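Local structure of glutathione S-transferase (Lodderomyces elongisporus, 4IVF) at residues 8-13 / 23-28; 47-52 / 56-61. The protein binds two glutathione molecules per subunit and, as a member of the glutathione S-transferase superfamily, probably conjugates or otherwise transfers glutathione. All blocks are in the same frame, centred on the assembly; numbering follows the deposited sequence.

Contact 1: residues 8-13 / 23-28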
loop_
_atom_site.group_PDB
_atom_site.type_symbol
_atom_site.label_atom_id
_atom_site.label_comp_id
_atom_site.label_asym_id
_atom_site.label_seq_id
_atom_site.Cartn_x
_atom_site.Cartn_y
_atom_site.Cartn_z
ATOM N N ILE F 8 23.923 1.449 -2.056
ATOM C CA ILE F 8 22.597 2.041 -2.075
ATOM C C ILE F 8 22.450 2.909 -0.832
ATOM O O ILE F 8 22.785 2.478 0.262
ATOM C CB ILE F 8 21.504 0.951 -2.106
ATOM C CG1 ILE F 8 21.555 0.207 -3.440
ATOM C CG2 ILE F 8 20.113 1.547 -1.881
ATOM C CD1 ILE F 8 20.535 -0.909 -3.545
ATOM N N LYS F 9 21.986 4.146 -0.994
ATOM C CA LYS F 9 21.835 5.023 0.160
ATOM C C LYS F 9 20.441 4.850 0.750
ATOM O O LYS F 9 19.436 4.980 0.044
ATOM C CB LYS F 9 22.110 6.489 -0.196
ATOM C CG LYS F 9 21.912 7.472 0.967
ATOM C CD LYS F 9 23.177 7.677 1.812
ATOM C CE LYS F 9 23.139 9.043 2.508
ATOM N NZ LYS F 9 24.326 9.383 3.379
ATOM N N LEU F 10 20.397 4.546 2.045
ATOM C CA LEU F 10 19.143 4.330 2.751
ATOM C C LEU F 10 18.890 5.440 3.772
ATOM O O LEU F 10 19.651 5.597 4.730
ATOM C CB LEU F 10 19.163 2.973 3.457
ATOM C CG LEU F 10 17.967 2.670 4.349
ATOM C CD1 LEU F 10 16.665 2.683 3.544
ATOM C CD2 LEU F 10 18.143 1.313 5.055
ATOM N N TYR F 11 17.828 6.208 3.549
ATOM C CA TYR F 11 17.385 7.217 4.501
ATOM C C TYR F 11 16.365 6.536 5.397
ATOM O O TYR F 11 15.312 6.093 4.935
ATOM C CB TYR F 11 16.771 8.425 3.779
ATOM C CG TYR F 11 17.757 9.112 2.850
ATOM C CD1 TYR F 11 18.735 9.955 3.353
ATOM C CD2 TYR F 11 17.728 8.898 1.476
ATOM C CE1 TYR F 11 19.655 10.564 2.524
ATOM C CE2 TYR F 11 18.656 9.518 0.634
ATOM C CZ TYR F 11 19.606 10.358 1.168
ATOM O OH TYR F 11 20.533 10.980 0.362
ATOM N N THR F 12 16.684 6.419 6.676
ATOM C CA THR F 12 15.861 5.596 7.534
ATOM C C THR F 12 15.927 5.999 9.001
ATOM O O THR F 12 16.598 6.968 9.368
ATOM C CB THR F 12 16.228 4.107 7.367
ATOM O OG1 THR F 12 15.278 3.290 8.065
ATOM C CG2 THR F 12 17.638 3.834 7.878
ATOM N N ALA F 13 15.197 5.248 9.822
ATOM C CA ALA F 13 15.149 5.428 11.268
ATOM C C ALA F 13 14.786 4.065 11.857
ATOM O O ALA F 13 14.210 3.228 11.163
ATOM C CB ALA F 13 14.092 6.478 11.643
ATOM N N ILE F 23 16.234 -5.002 6.457
ATOM C CA ILE F 23 16.166 -6.462 6.385
ATOM C C ILE F 23 16.239 -6.981 4.936
ATOM O O ILE F 23 16.996 -7.908 4.646
ATOM C CB ILE F 23 14.904 -7.015 7.065
ATOM C CG1 ILE F 23 14.979 -6.792 8.579
ATOM C CG2 ILE F 23 14.743 -8.509 6.762
ATOM C CD1 ILE F 23 13.685 -7.026 9.283
ATOM N N PHE F 24 15.465 -6.399 4.023
ATOM C CA PHE F 24 15.484 -6.922 2.655
ATOM C C PHE F 24 16.831 -6.716 1.979
ATOM O O PHE F 24 17.308 -7.602 1.271
ATOM C CB PHE F 24 14.364 -6.373 1.776
ATOM C CG PHE F 24 14.050 -7.256 0.610
ATOM C CD1 PHE F 24 13.947 -8.633 0.786
ATOM C CD2 PHE F 24 13.862 -6.731 -0.654
ATOM C CE1 PHE F 24 13.667 -9.474 -0.290
ATOM C CE2 PHE F 24 13.582 -7.553 -1.731
ATOM C CZ PHE F 24 13.481 -8.937 -1.552
ATOM N N LEU F 25 17.444 -5.556 2.207
ATOM C CA LEU F 25 18.777 -5.299 1.679
ATOM C C LEU F 25 19.778 -6.338 2.186
ATOM O O LEU F 25 20.605 -6.833 1.420
ATOM C CB LEU F 25 19.244 -3.880 2.023
ATOM C CG LEU F 25 18.523 -2.726 1.315
ATOM C CD1 LEU F 25 18.858 -1.380 1.972
ATOM C CD2 LEU F 25 18.878 -2.690 -0.169
ATOM N N GLU F 26 19.701 -6.665 3.473
ATOM C CA GLU F 26 20.609 -7.652 4.057
ATOM C C GLU F 26 20.373 -9.047 3.456
ATOM O O GLU F 26 21.318 -9.773 3.151
ATOM C CB GLU F 26 20.456 -7.697 5.578
ATOM C CG GLU F 26 20.965 -6.457 6.308
ATOM C CD GLU F 26 22.478 -6.306 6.235
ATOM O OE1 GLU F 26 23.168 -7.274 5.849
ATOM O OE2 GLU F 26 22.981 -5.214 6.569
ATOM N N VAL F 27 19.104 -9.404 3.289
ATOM C CA VAL F 27 18.732 -10.672 2.689
ATOM C C VAL F 27 19.293 -10.774 1.273
ATOM O O VAL F 27 19.803 -11.815 0.882
ATOM C CB VAL F 27 17.202 -10.844 2.675
ATOM C CG1 VAL F 27 16.791 -11.964 1.731
ATOM C CG2 VAL F 27 16.698 -11.124 4.076
ATOM N N LEU F 28 19.223 -9.679 0.520
ATOM C CA LEU F 28 19.688 -9.679 -0.866
ATOM C C LEU F 28 21.208 -9.568 -0.997
ATOM O O LEU F 28 21.739 -9.654 -2.101
ATOM C CB LEU F 28 19.035 -8.547 -1.657
ATOM C CG LEU F 28 17.547 -8.595 -1.969
ATOM C CD1 LEU F 28 17.134 -7.267 -2.585
ATOM C CD2 LEU F 28 17.255 -9.712 -2.897
#

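Contact 2: residues 47-52 / 56-61. With GSH (glutathione), chain U; GSH (glutathione), chain T.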
loop_
_atom_site.group_PDB
_atom_site.type_symbol
_atom_site.label_atom_id
_atom_site.label_comp_id
_atom_site.label_asym_id
_atom_site.label_seq_id
_atom_site.Cartn_x
_atom_site.Cartn_y
_atom_site.Cartn_z
ATOM N N ASP F 47 13.434 20.812 4.464
ATOM C CA ASP F 47 13.248 21.170 3.049
ATOM C C ASP F 47 14.016 20.262 2.090
ATOM O O ASP F 47 13.470 19.794 1.088
ATOM C CB ASP F 47 13.629 22.638 2.782
ATOM C CG ASP F 47 12.674 23.630 3.441
ATOM O OD1 ASP F 47 11.462 23.326 3.563
ATOM O OD2 ASP F 47 13.134 24.726 3.831
ATOM N N TRP F 48 15.278 20.006 2.410
ATOM C CA TRP F 48 16.135 19.214 1.537
ATOM C C TRP F 48 15.599 17.796 1.296
ATOM O O TRP F 48 15.786 17.237 0.214
ATOM C CB TRP F 48 17.548 19.141 2.109
ATOM C CG TRP F 48 17.672 18.231 3.284
ATOM C CD1 TRP F 48 17.551 18.569 4.592
ATOM C CD2 TRP F 48 17.931 16.823 3.254
ATOM N NE1 TRP F 48 17.728 17.467 5.388
ATOM C CE2 TRP F 48 17.954 16.377 4.588
ATOM C CE3 TRP F 48 18.137 15.889 2.225
ATOM C CZ2 TRP F 48 18.186 15.043 4.924
ATOM C CZ3 TRP F 48 18.370 14.568 2.562
ATOM C CH2 TRP F 48 18.393 14.157 3.899
ATOM N N PHE F 49 14.940 17.216 2.296
ATOM C CA PHE F 49 14.474 15.825 2.186
ATOM C C PHE F 49 13.122 15.710 1.486
ATOM O O PHE F 49 12.853 14.746 0.759
ATOM C CB PHE F 49 14.417 15.149 3.556
ATOM C CG PHE F 49 14.034 13.694 3.490
ATOM C CD1 PHE F 49 14.910 12.757 2.941
ATOM C CD2 PHE F 49 12.801 13.265 3.962
ATOM C CE1 PHE F 49 14.560 11.412 2.860
ATOM C CE2 PHE F 49 12.440 11.911 3.891
ATOM C CZ PHE F 49 13.322 10.985 3.333
ATOM N N VAL F 50 12.279 16.709 1.719
ATOM C CA VAL F 50 10.986 16.811 1.078
ATOM C C VAL F 50 11.134 16.998 -0.437
ATOM O O VAL F 50 10.266 16.579 -1.201
ATOM C CB VAL F 50 10.147 17.922 1.751
ATOM C CG1 VAL F 50 8.903 18.280 0.937
ATOM C CG2 VAL F 50 9.763 17.483 3.151
ATOM N N LYS F 51 12.244 17.599 -0.875
ATOM C CA LYS F 51 12.540 17.679 -2.308
ATOM C C LYS F 51 12.774 16.291 -2.896
ATOM O O LYS F 51 12.400 16.028 -4.040
ATOM C CB LYS F 51 13.765 18.547 -2.590
ATOM C CG LYS F 51 13.581 20.020 -2.291
ATOM C CD LYS F 51 14.821 20.801 -2.670
ATOM C CE LYS F 51 14.914 22.086 -1.874
ATOM N NZ LYS F 51 16.328 22.542 -1.758
ATOM N N LEU F 52 13.397 15.411 -2.115
ATOM C CA LEU F 52 13.655 14.042 -2.553
ATOM C C LEU F 52 12.391 13.215 -2.434
ATOM O O LEU F 52 12.072 12.411 -3.299
ATOM C CB LEU F 52 14.752 13.408 -1.706
ATOM C CG LEU F 52 16.133 14.032 -1.867
ATOM C CD1 LEU F 52 17.126 13.402 -0.880
ATOM C CD2 LEU F 52 16.594 13.865 -3.306
ATOM N N GLY F 56 7.663 13.452 2.853
ATOM C CA GLY F 56 8.407 13.799 4.050
ATOM C C GLY F 56 8.391 12.732 5.128
ATOM O O GLY F 56 8.179 13.030 6.307
ATOM N N ARG F 57 8.608 11.484 4.715
ATOM C CA ARG F 57 8.715 10.362 5.642
ATOM C C ARG F 57 9.826 9.414 5.209
ATOM O O ARG F 57 10.231 9.410 4.055
ATOM C CB ARG F 57 7.397 9.595 5.716
ATOM C CG ARG F 57 6.191 10.455 6.055
ATOM C CD ARG F 57 4.969 9.585 6.213
ATOM N NE ARG F 57 4.636 9.358 7.611
ATOM C CZ ARG F 57 3.542 8.727 8.024
ATOM N NH1 ARG F 57 2.671 8.246 7.139
ATOM N NH2 ARG F 57 3.329 8.573 9.325
ATOM N N ILE F 58 10.327 8.617 6.141
ATOM C CA ILE F 58 11.297 7.594 5.803
ATOM C C ILE F 58 10.514 6.285 5.720
ATOM O O ILE F 58 9.417 6.196 6.268
ATOM C CB ILE F 58 12.450 7.537 6.855
ATOM C CG1 ILE F 58 11.899 7.234 8.254
ATOM C CG2 ILE F 58 13.304 8.846 6.813
ATOM C CD1 ILE F 58 11.945 5.755 8.635
ATOM N N PRO F 59 11.064 5.262 5.044
ATOM C CA PRO F 59 12.367 5.276 4.383
ATOM C C PRO F 59 12.294 5.753 2.944
ATOM O O PRO F 59 11.222 5.841 2.340
ATOM C CB PRO F 59 12.772 3.804 4.424
ATOM C CG PRO F 59 11.483 3.093 4.258
ATOM C CD PRO F 59 10.475 3.906 5.031
ATOM N N THR F 60 13.467 6.058 2.413
ATOM C CA THR F 60 13.627 6.477 1.047
ATOM C C THR F 60 14.990 5.936 0.661
ATOM O O THR F 60 15.906 5.925 1.490
ATOM C CB THR F 60 13.623 8.027 0.941
ATOM O OG1 THR F 60 12.311 8.520 1.240
ATOM C CG2 THR F 60 13.999 8.481 -0.461
ATOM N N ILE F 61 15.134 5.468 -0.573
ATOM C CA ILE F 61 16.445 5.031 -1.042
ATOM C C ILE F 61 16.932 5.859 -2.225
ATOM O O ILE F 61 16.145 6.511 -2.906
ATOM C CB ILE F 61 16.467 3.531 -1.436
ATOM C CG1 ILE F 61 15.546 3.285 -2.627
ATOM C CG2 ILE F 61 16.076 2.647 -0.241
ATOM C CD1 ILE F 61 15.697 1.918 -3.225
HETATM N N1 GSH U . 3.601 4.383 3.733
HETATM C CA1 GSH U . 4.936 4.627 4.197
HETATM C C1 GSH U . 5.811 3.501 3.856
HETATM O O11 GSH U . 6.992 3.699 3.497
HETATM O O12 GSH U . 5.394 2.322 3.931
HETATM C CB1 GSH U . 4.930 4.857 5.704
HETATM C CG1 GSH U . 6.207 5.497 6.080
HETATM C CD1 GSH U . 6.254 5.967 7.527
HETATM O OE1 GSH U . 5.289 5.876 8.300
HETATM N N2 GSH U . 7.532 6.574 8.041
HETATM C CA2 GSH U . 7.586 7.044 9.407
HETATM C C2 GSH U . 7.974 8.506 9.384
HETATM O O2 GSH U . 8.850 8.893 8.605
HETATM C CB2 GSH U . 8.586 6.268 10.139
HETATM S SG2 GSH U . 8.150 4.553 10.131
HETATM N N3 GSH U . 7.322 9.454 10.280
HETATM C CA3 GSH U . 7.724 10.848 10.242
HETATM C C3 GSH U . 6.571 11.758 10.094
HETATM O O31 GSH U . 5.486 11.369 9.604
HETATM O O32 GSH U . 6.691 12.955 10.469
HETATM N N1 GSH T . 2.865 11.221 11.496
HETATM C CA1 GSH T . 2.714 10.204 12.508
HETATM C C1 GSH T . 1.551 10.508 13.352
HETATM O O11 GSH T . 0.806 11.472 13.062
HETATM O O12 GSH T . 1.286 9.801 14.349
HETATM C CB1 GSH T . 3.998 10.023 13.324
HETATM C CG1 GSH T . 4.153 8.611 13.756
HETATM C CD1 GSH T . 4.504 7.669 12.602
HETATM O OE1 GSH T . 5.041 8.086 11.564
HETATM N N2 GSH T . 4.208 6.192 12.703
HETATM C CA2 GSH T . 4.540 5.309 11.596
HETATM C C2 GSH T . 3.276 4.822 10.944
HETATM O O2 GSH T . 2.263 4.677 11.615
HETATM C CB2 GSH T . 5.266 4.141 12.089
HETATM S SG2 GSH T . 6.680 4.632 13.013
HETATM N N3 GSH T . 3.242 4.502 9.528
HETATM C CA3 GSH T . 2.000 4.028 8.951
HETATM C C3 GSH T . 2.268 3.066 7.864
HETATM O O31 GSH T . 3.304 2.355 7.863
HETATM O O32 GSH T . 1.435 2.975 6.919
#

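Contact 1: residues 8-13 / 23-28
Strand 8-12 and the last turns of helix 16-27 come together through Ile-8, Leu-10 and Leu-25, with the backbones well apart: the nearest CA atoms, those of Ile-8 and Leu-25, are 9.1 Å from each other, and no hydrogen bond spans the gap. Leu-25 reaches out from the helix and divides its two methyls between alternate residues of the strand. Its CD2 meets CD1 of Ile-8 at 4.2 Å, while its CD1 meets CD2 of Leu-10, also at 4.2 Å, so the fork spans from Ile-8 to Leu-10, one methyl to each, and only methyl ends touch. Leu-10 extends with CG anti to the backbone N (chi1 174°), which carries its CD2 out toward the helix; Ile-8 gets there through its longer branch, CG1 and CD1. All three side chains are buried, and this is loose van der Waals packing with nothing polar in it. Helix 78-89 adds Tyr-89 against Ile-8 and Leu-85 against Leu-25, and Tyr-32 also touches Leu-25. A strand leading into a helix that lies against one sheet face, then a parallel strand 32-36 beside the first, is the beta-alpha-beta unit that opens the thioredoxin-like N-terminal domain of glutathione transferases.

Contact 2: residues 47-52 / 56-61
Phe-49 drives its ring from helix 47-52 into the 56-61 segment, whose backbone comes closest at Gly-56, 5.0 Å from Val-50 between CA atoms. The ring edge meets the backbone: CE2 lies 3.3 Å from Arg-57 O, with that oxygen near the ring plane. CZ packs obliquely on Ile-58 CG2 and on Thr-60 OG1, 3.4 Å from the latter, a hydroxyl whose hydrogen-bonding partner is Ser-76 OG. A chi1 of -176°, CG opposite the backbone N, swings the ring off the helix toward this tight, buried part. Toward the outer side the packing thins to Val-50 CG2 against Gly-56 CA at 4.0 Å; Asp-47 and Lys-51 on the same helix are exposed.

Beyond the ring, the segment grips glutathione. Ile-58 N donates to O2 of the chain U glutathione (159°), and Ile-58 O accepts from its N2, the two-bond backbone clasp ahead of the cis-proline Pro-59 that glutathione transferases use. The Arg-57 bonds are more bent: NE to O31 of chain U at 3.0 Å (139°), NH2 to OE1 of the chain T glutathione at 2.9 Å. OE1 of chain U lies over one guanidinium face, whereas OE1 of chain T sits at the edge, near the plane. NH1 pairs with Glu-117 of the second subunit.

Strand 60-63 runs between strands 8-12 and 73-76, Pro-59 and Ile-61 rest on helices 16-27 and 78-89, and Phe-37 packs on Phe-49, while Arg-160 NH2 of the second subunit hydrogen-bonds to Val-50 O.

From the N terminus, strand 8-12 comes first, and contact 1 closes the short loop and helical turns that bring 23-28 back against it. The chain then lays down strand 32-36 and passes through a loop to helix 47-52, where contact 2 closes a short connection of three residues before strand 60-63. The two contacts follow in series, neither nested nor crossed, their centres about 15 Å apart. The sheet joins them: 8-12 and 60-63 are antiparallel neighbours, with a probable hydrogen bond from Tyr-11 N to Thr-60 O at 2.8 Å, and Ile-58 packs against Ala-13. Contact 1 thus ties helix to sheet, and contact 2 ties helix 47-52 to the glutathione-binding loop that leads into inner strand 60-63.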